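Long-range contact in cytosolic IMP-GMP specific 5'-nucleotidase (Legionella pneumophila subsp. pneumophila, PDB 4OHF), which probably hydrolyses purine nucleoside 5'-monophosphates such as GMP and IMP, as a magnesium-dependent cytosolic nucleotidase of the HAD clan: residues 181-192 and 218-228. Numbering follows the deposited sequence.
Sequences LKKYVIREKEVV and LLLDYALSPFL
The guanidinium of R187 lies flat on the Y222 ring, planes 8° apart and centres 3.7 Å apart, in a stack that is also a cation-pi contact. The same group grips the carbonyl O of Y222 side-on: NE and NH2 each reach that one oxygen at 2.9 Å, and it lies in the guanidinium plane, which, with the stack, restrains rotation of the group. Opposite R187, L181 CB sits over the centre of the Y222 ring in a CH-pi contact, 3.8 Å from the centroid, while V185 CG2 meets the ring edge 3.6 Å from CE2. Y222 extends from its helix with chi1 at 175°, which puts CG trans to the backbone N and slides the ring between R187 and L181. In this HAD-clan fold, strand 204-208 of the central sheet links helix 189-200 to helix 213-224, and the contact joins the run into helix 189-200 and its first turn to the last turns of helix 213-224 and the residues that follow. Further along, K189 CA rests over the centre of the F227 ring, 3.6 Å from the centroid, and R187 CB lies at that ring's edge. V192 places CG1 3.5 Å from L228 CD1 and turns CG2 to L224 and F227. A water donates to A223 O and bonds only weakly to E188 N. L219 CD1 packs on L181 CD2 at 3.7 Å, and its side chain also touches D25, a magnesium ligand. R30 makes a salt bridge to E188 and backbone hydrogen bonding with I186; S435 bonds the other E188 carboxylate oxygen.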
ATOM      1  N   LEU B 181     -10.924 -43.364   9.546  1.00 51.08           N
ATOM      2  CA  LEU B 181     -12.110 -42.751   8.979  1.00 50.67           C
ATOM      3  C   LEU B 181     -13.364 -42.737   9.844  1.00 50.91           C
ATOM      4  O   LEU B 181     -13.998 -41.684   9.988  1.00 50.15           O
ATOM      5  CB  LEU B 181     -12.413 -43.380   7.615  1.00 48.31           C
ATOM      6  CG  LEU B 181     -11.318 -43.096   6.585  1.00 46.26           C
ATOM      7  CD1 LEU B 181     -11.589 -43.848   5.300  1.00 43.51           C
ATOM      8  CD2 LEU B 181     -11.245 -41.598   6.336  1.00 45.04           C
ATOM      9  N   LYS B 182     -13.730 -43.862  10.445  1.00 51.16           N
ATOM     10  CA  LYS B 182     -14.950 -43.836  11.240  1.00 53.00           C
ATOM     11  C   LYS B 182     -14.889 -43.005  12.512  1.00 51.17           C
ATOM     12  O   LYS B 182     -15.909 -42.762  13.143  1.00 51.33           O
ATOM     13  CB  LYS B 182     -15.440 -45.243  11.562  1.00 55.10           C
ATOM     14  CG  LYS B 182     -14.590 -46.059  12.496  1.00 59.64           C
ATOM     15  CD  LYS B 182     -15.416 -47.239  13.022  1.00 64.21           C
ATOM     16  CE  LYS B 182     -16.399 -47.767  11.951  1.00 66.56           C
ATOM     17  NZ  LYS B 182     -17.307 -48.846  12.450  1.00 67.90           N
ATOM     18  N   LYS B 183     -13.700 -42.562  12.884  1.00 50.48           N
ATOM     19  CA  LYS B 183     -13.565 -41.724  14.061  1.00 49.43           C
ATOM     20  C   LYS B 183     -13.561 -40.248  13.637  1.00 47.94           C
ATOM     21  O   LYS B 183     -13.843 -39.366  14.441  1.00 45.16           O
ATOM     22  CB  LYS B 183     -12.259 -42.039  14.790  1.00 53.02           C
ATOM     23  CG  LYS B 183     -11.951 -41.088  15.940  1.00 53.91           C
ATOM     24  CD  LYS B 183     -10.511 -41.196  16.399  1.00 55.59           C
ATOM     25  CE  LYS B 183     -10.246 -40.218  17.543  1.00 57.07           C
ATOM     26  NZ  LYS B 183      -8.822 -40.286  17.988  1.00 60.65           N
ATOM     27  N   TYR B 184     -13.248 -39.988  12.370  1.00 47.24           N
ATOM     28  CA  TYR B 184     -13.171 -38.612  11.892  1.00 47.55           C
ATOM     29  C   TYR B 184     -14.273 -38.122  10.970  1.00 47.24           C
ATOM     30  O   TYR B 184     -14.757 -37.007  11.146  1.00 47.47           O
ATOM     31  CB  TYR B 184     -11.805 -38.366  11.254  1.00 46.64           C
ATOM     32  CG  TYR B 184     -10.705 -38.343  12.285  1.00 46.56           C
ATOM     33  CD1 TYR B 184     -10.598 -37.283  13.197  1.00 46.55           C
ATOM     34  CD2 TYR B 184      -9.800 -39.395  12.385  1.00 46.42           C
ATOM     35  CE1 TYR B 184      -9.618 -37.273  14.182  1.00 45.32           C
ATOM     36  CE2 TYR B 184      -8.814 -39.400  13.369  1.00 47.09           C
ATOM     37  CZ  TYR B 184      -8.727 -38.335  14.264  1.00 48.32           C
ATOM     38  OH  TYR B 184      -7.748 -38.327  15.237  1.00 48.02           O
ATOM     39  N   VAL B 185     -14.696 -38.934  10.006  1.00 46.49           N
ATOM     40  CA  VAL B 185     -15.748 -38.477   9.100  1.00 45.12           C
ATOM     41  C   VAL B 185     -17.145 -39.017   9.405  1.00 45.59           C
ATOM     42  O   VAL B 185     -17.341 -40.202   9.651  1.00 45.09           O
ATOM     43  CB  VAL B 185     -15.374 -38.745   7.601  1.00 44.00           C
ATOM     44  CG1 VAL B 185     -14.118 -39.555   7.513  1.00 42.23           C
ATOM     45  CG2 VAL B 185     -16.524 -39.428   6.862  1.00 40.65           C
ATOM     46  N   ILE B 186     -18.113 -38.108   9.395  1.00 46.23           N
ATOM     47  CA  ILE B 186     -19.500 -38.434   9.666  1.00 47.04           C
ATOM     48  C   ILE B 186     -20.221 -38.705   8.354  1.00 48.60           C
ATOM     49  O   ILE B 186     -20.105 -37.940   7.401  1.00 48.08           O
ATOM     50  CB  ILE B 186     -20.215 -37.260  10.383  1.00 47.15           C
ATOM     51  CG1 ILE B 186     -19.573 -36.990  11.733  1.00 47.88           C
ATOM     52  CG2 ILE B 186     -21.671 -37.581  10.596  1.00 46.70           C
ATOM     53  CD1 ILE B 186     -20.119 -35.765  12.421  1.00 46.41           C
ATOM     54  N   ARG B 187     -20.962 -39.802   8.308  1.00 51.06           N
ATOM     55  CA  ARG B 187     -21.726 -40.167   7.122  1.00 53.82           C
ATOM     56  C   ARG B 187     -23.164 -39.692   7.284  1.00 55.13           C
ATOM     57  O   ARG B 187     -23.694 -39.640   8.391  1.00 56.56           O
ATOM     58  CB  ARG B 187     -21.691 -41.676   6.930  1.00 56.04           C
ATOM     59  CG  ARG B 187     -20.344 -42.199   6.452  1.00 57.98           C
ATOM     60  CD  ARG B 187     -20.167 -43.665   6.813  1.00 61.01           C
ATOM     61  NE  ARG B 187     -19.446 -44.398   5.777  1.00 60.81           N
ATOM     62  CZ  ARG B 187     -19.083 -45.671   5.882  1.00 61.48           C
ATOM     63  NH1 ARG B 187     -19.370 -46.353   6.988  1.00 61.05           N
ATOM     64  NH2 ARG B 187     -18.446 -46.261   4.878  1.00 59.63           N
ATOM     65  N   GLU B 188     -23.800 -39.333   6.182  1.00 56.91           N
ATOM     66  CA  GLU B 188     -25.164 -38.835   6.246  1.00 57.67           C
ATOM     67  C   GLU B 188     -25.906 -39.143   4.960  1.00 57.61           C
ATOM     68  O   GLU B 188     -25.603 -38.572   3.914  1.00 58.97           O
ATOM     69  CB  GLU B 188     -25.156 -37.315   6.500  1.00 57.18           C
ATOM     70  CG  GLU B 188     -26.524 -36.631   6.390  1.00 58.74           C
ATOM     71  CD  GLU B 188     -26.456 -35.112   6.568  1.00 59.54           C
ATOM     72  OE1 GLU B 188     -27.509 -34.450   6.433  1.00 59.95           O
ATOM     73  OE2 GLU B 188     -25.360 -34.580   6.848  1.00 57.14           O
ATOM     74  N   LYS B 189     -26.876 -40.046   5.043  1.00 56.70           N
ATOM     75  CA  LYS B 189     -27.677 -40.420   3.885  1.00 56.80           C
ATOM     76  C   LYS B 189     -28.267 -39.206   3.171  1.00 54.64           C
ATOM     77  O   LYS B 189     -28.221 -39.110   1.949  1.00 54.73           O
ATOM     78  CB  LYS B 189     -28.812 -41.363   4.310  1.00 58.49           C
ATOM     79  CG  LYS B 189     -29.791 -41.703   3.187  1.00 63.16           C
ATOM     80  CD  LYS B 189     -30.710 -42.892   3.510  1.00 65.17           C
ATOM     81  CE  LYS B 189     -31.653 -42.619   4.688  1.00 67.13           C
ATOM     82  NZ  LYS B 189     -30.941 -42.481   5.995  1.00 66.96           N
ATOM     83  N   GLU B 190     -28.811 -38.277   3.937  1.00 53.30           N
ATOM     84  CA  GLU B 190     -29.422 -37.089   3.361  1.00 54.20           C
ATOM     85  C   GLU B 190     -28.573 -36.384   2.292  1.00 53.29           C
ATOM     86  O   GLU B 190     -29.103 -35.928   1.279  1.00 53.07           O
ATOM     87  CB  GLU B 190     -29.784 -36.099   4.473  1.00 56.80           C
ATOM     88  CG  GLU B 190     -30.878 -36.568   5.453  1.00 59.40           C
ATOM     89  CD  GLU B 190     -30.508 -37.834   6.252  1.00 62.97           C
ATOM     90  OE1 GLU B 190     -29.406 -37.904   6.846  1.00 61.17           O
ATOM     91  OE2 GLU B 190     -31.339 -38.767   6.298  1.00 65.23           O
ATOM     92  N   VAL B 191     -27.263 -36.291   2.510  1.00 51.16           N
ATOM     93  CA  VAL B 191     -26.389 -35.624   1.549  1.00 49.46           C
ATOM     94  C   VAL B 191     -26.541 -36.243   0.171  1.00 49.33           C
ATOM     95  O   VAL B 191     -26.749 -35.533  -0.808  1.00 48.56           O
ATOM     96  CB  VAL B 191     -24.890 -35.700   1.963  1.00 49.13           C
ATOM     97  CG1 VAL B 191     -24.009 -35.227   0.822  1.00 46.28           C
ATOM     98  CG2 VAL B 191     -24.639 -34.845   3.185  1.00 45.45           C
ATOM     99  N   VAL B 192     -26.435 -37.568   0.101  1.00 49.33           N
ATOM    100  CA  VAL B 192     -26.566 -38.275  -1.165  1.00 48.85           C
ATOM    101  C   VAL B 192     -27.953 -38.079  -1.770  1.00 49.05           C
ATOM    102  O   VAL B 192     -28.081 -37.776  -2.959  1.00 48.17           O
ATOM    103  CB  VAL B 192     -26.262 -39.780  -0.994  1.00 48.26           C
ATOM    104  CG1 VAL B 192     -26.723 -40.562  -2.211  1.00 47.72           C
ATOM    105  CG2 VAL B 192     -24.761 -39.972  -0.823  1.00 48.33           C
ATOM    106  N   LEU B 218     -10.759 -41.745  -2.054  1.00 51.96           N
ATOM    107  CA  LEU B 218     -10.971 -42.595  -0.886  1.00 52.87           C
ATOM    108  C   LEU B 218     -12.138 -42.076  -0.043  1.00 53.67           C
ATOM    109  O   LEU B 218     -13.121 -42.788   0.210  1.00 52.86           O
ATOM    110  CB  LEU B 218      -9.726 -42.588  -0.021  1.00 52.91           C
ATOM    111  CG  LEU B 218      -9.389 -43.837   0.777  1.00 57.35           C
ATOM    112  CD1 LEU B 218      -8.428 -43.404   1.873  1.00 59.54           C
ATOM    113  CD2 LEU B 218     -10.616 -44.505   1.364  1.00 55.45           C
ATOM    114  N   LEU B 219     -12.020 -40.823   0.384  1.00 53.45           N
ATOM    115  CA  LEU B 219     -13.024 -40.195   1.223  1.00 53.56           C
ATOM    116  C   LEU B 219     -14.415 -40.099   0.586  1.00 52.82           C
ATOM    117  O   LEU B 219     -15.427 -40.328   1.250  1.00 51.01           O
ATOM    118  CB  LEU B 219     -12.547 -38.805   1.627  1.00 54.99           C
ATOM    119  CG  LEU B 219     -13.184 -38.266   2.907  1.00 56.87           C
ATOM    120  CD1 LEU B 219     -12.545 -38.940   4.112  1.00 56.61           C
ATOM    121  CD2 LEU B 219     -12.978 -36.765   2.982  1.00 60.63           C
ATOM    122  N   LEU B 220     -14.473 -39.752  -0.694  1.00 51.77           N
ATOM    123  CA  LEU B 220     -15.759 -39.637  -1.365  1.00 52.26           C
ATOM    124  C   LEU B 220     -16.442 -40.986  -1.404  1.00 53.36           C
ATOM    125  O   LEU B 220     -17.646 -41.092  -1.173  1.00 54.25           O
ATOM    126  CB  LEU B 220     -15.588 -39.093  -2.783  1.00 51.95           C
ATOM    127  CG  LEU B 220     -15.302 -37.590  -2.874  1.00 51.56           C
ATOM    128  CD1 LEU B 220     -15.017 -37.194  -4.312  1.00 51.51           C
ATOM    129  CD2 LEU B 220     -16.488 -36.822  -2.343  1.00 49.90           C
ATOM    130  N   ASP B 221     -15.662 -42.017  -1.697  1.00 54.36           N
ATOM    131  CA  ASP B 221     -16.159 -43.385  -1.745  1.00 53.65           C
ATOM    132  C   ASP B 221     -16.662 -43.779  -0.358  1.00 51.77           C
ATOM    133  O   ASP B 221     -17.806 -44.179  -0.209  1.00 52.04           O
ATOM    134  CB  ASP B 221     -15.024 -44.313  -2.168  1.00 58.07           C
ATOM    135  CG  ASP B 221     -15.504 -45.694  -2.574  1.00 60.23           C
ATOM    136  OD1 ASP B 221     -14.647 -46.524  -2.928  1.00 61.12           O
ATOM    137  OD2 ASP B 221     -16.722 -45.952  -2.549  1.00 62.93           O
ATOM    138  N   TYR B 222     -15.806 -43.646   0.654  1.00 50.17           N
ATOM    139  CA  TYR B 222     -16.169 -43.994   2.023  1.00 49.67           C
ATOM    140  C   TYR B 222     -17.454 -43.321   2.517  1.00 50.60           C
ATOM    141  O   TYR B 222     -18.292 -43.964   3.161  1.00 52.28           O
ATOM    142  CB  TYR B 222     -15.020 -43.645   2.987  1.00 48.01           C
ATOM    143  CG  TYR B 222     -15.349 -43.868   4.453  1.00 47.66           C
ATOM    144  CD1 TYR B 222     -15.231 -45.134   5.037  1.00 47.19           C
ATOM    145  CD2 TYR B 222     -15.822 -42.827   5.242  1.00 46.81           C
ATOM    146  CE1 TYR B 222     -15.580 -45.351   6.376  1.00 47.00           C
ATOM    147  CE2 TYR B 222     -16.171 -43.030   6.575  1.00 47.92           C
ATOM    148  CZ  TYR B 222     -16.051 -44.296   7.140  1.00 49.90           C
ATOM    149  OH  TYR B 222     -16.415 -44.499   8.460  1.00 49.26           O
ATOM    150  N   ALA B 223     -17.619 -42.036   2.213  1.00 50.22           N
ATOM    151  CA  ALA B 223     -18.780 -41.292   2.696  1.00 50.92           C
ATOM    152  C   ALA B 223     -20.030 -41.199   1.821  1.00 50.34           C
ATOM    153  O   ALA B 223     -21.089 -40.814   2.311  1.00 51.10           O
ATOM    154  CB  ALA B 223     -18.342 -39.890   3.108  1.00 48.81           C
ATOM    155  N   LEU B 224     -19.936 -41.545   0.544  1.00 49.73           N
ATOM    156  CA  LEU B 224     -21.111 -41.452  -0.315  1.00 49.84           C
ATOM    157  C   LEU B 224     -21.643 -42.796  -0.819  1.00 51.52           C
ATOM    158  O   LEU B 224     -22.850 -43.045  -0.820  1.00 52.32           O
ATOM    159  CB  LEU B 224     -20.812 -40.546  -1.511  1.00 47.26           C
ATOM    160  CG  LEU B 224     -20.313 -39.140  -1.183  1.00 46.79           C
ATOM    161  CD1 LEU B 224     -20.014 -38.402  -2.455  1.00 44.40           C
ATOM    162  CD2 LEU B 224     -21.353 -38.397  -0.366  1.00 45.71           C
ATOM    163  N   SER B 225     -20.740 -43.660  -1.256  1.00 52.53           N
ATOM    164  CA  SER B 225     -21.124 -44.959  -1.790  1.00 53.73           C
ATOM    165  C   SER B 225     -22.160 -45.699  -0.955  1.00 54.69           C
ATOM    166  O   SER B 225     -23.169 -46.168  -1.484  1.00 55.46           O
ATOM    167  CB  SER B 225     -19.879 -45.833  -1.974  1.00 53.57           C
ATOM    168  OG  SER B 225     -19.045 -45.320  -3.004  1.00 52.20           O
ATOM    169  N   PRO B 226     -21.941 -45.802   0.364  1.00 55.50           N
ATOM    170  CA  PRO B 226     -22.898 -46.507   1.220  1.00 56.36           C
ATOM    171  C   PRO B 226     -24.378 -46.190   0.972  1.00 56.39           C
ATOM    172  O   PRO B 226     -25.239 -46.959   1.372  1.00 56.78           O
ATOM    173  CB  PRO B 226     -22.445 -46.117   2.628  1.00 55.79           C
ATOM    174  CG  PRO B 226     -20.988 -45.995   2.474  1.00 55.35           C
ATOM    175  CD  PRO B 226     -20.854 -45.225   1.173  1.00 55.29           C
ATOM    176  N   PHE B 227     -24.673 -45.081   0.302  1.00 58.11           N
ATOM    177  CA  PHE B 227     -26.065 -44.688   0.059  1.00 59.45           C
ATOM    178  C   PHE B 227     -26.453 -44.641  -1.414  1.00 60.43           C
ATOM    179  O   PHE B 227     -27.453 -44.021  -1.784  1.00 60.04           O
ATOM    180  CB  PHE B 227     -26.330 -43.313   0.674  1.00 58.57           C
ATOM    181  CG  PHE B 227     -25.770 -43.153   2.046  1.00 58.13           C
ATOM    182  CD1 PHE B 227     -26.351 -43.800   3.127  1.00 56.65           C
ATOM    183  CD2 PHE B 227     -24.641 -42.364   2.256  1.00 58.32           C
ATOM    184  CE1 PHE B 227     -25.820 -43.666   4.402  1.00 58.24           C
ATOM    185  CE2 PHE B 227     -24.101 -42.222   3.528  1.00 58.66           C
ATOM    186  CZ  PHE B 227     -24.693 -42.876   4.604  1.00 58.61           C
ATOM    187  N   LEU B 228     -25.654 -45.281  -2.255  1.00 62.96           N
ATOM    188  CA  LEU B 228     -25.930 -45.317  -3.685  1.00 66.20           C
ATOM    189  C   LEU B 228     -26.584 -46.655  -4.033  1.00 68.87           C
ATOM    190  O   LEU B 228     -26.267 -47.677  -3.429  1.00 69.40           O
ATOM    191  CB  LEU B 228     -24.626 -45.148  -4.471  1.00 65.68           C
ATOM    192  CG  LEU B 228     -24.094 -43.763  -4.874  1.00 65.82           C
ATOM    193  CD1 LEU B 228     -24.456 -42.699  -3.857  1.00 65.99           C
ATOM    194  CD2 LEU B 228     -22.587 -43.868  -5.053  1.00 64.04           C
TER
HETATM  195  O   HOH W   1     -21.775 -38.692   3.586  1.00 23.58           O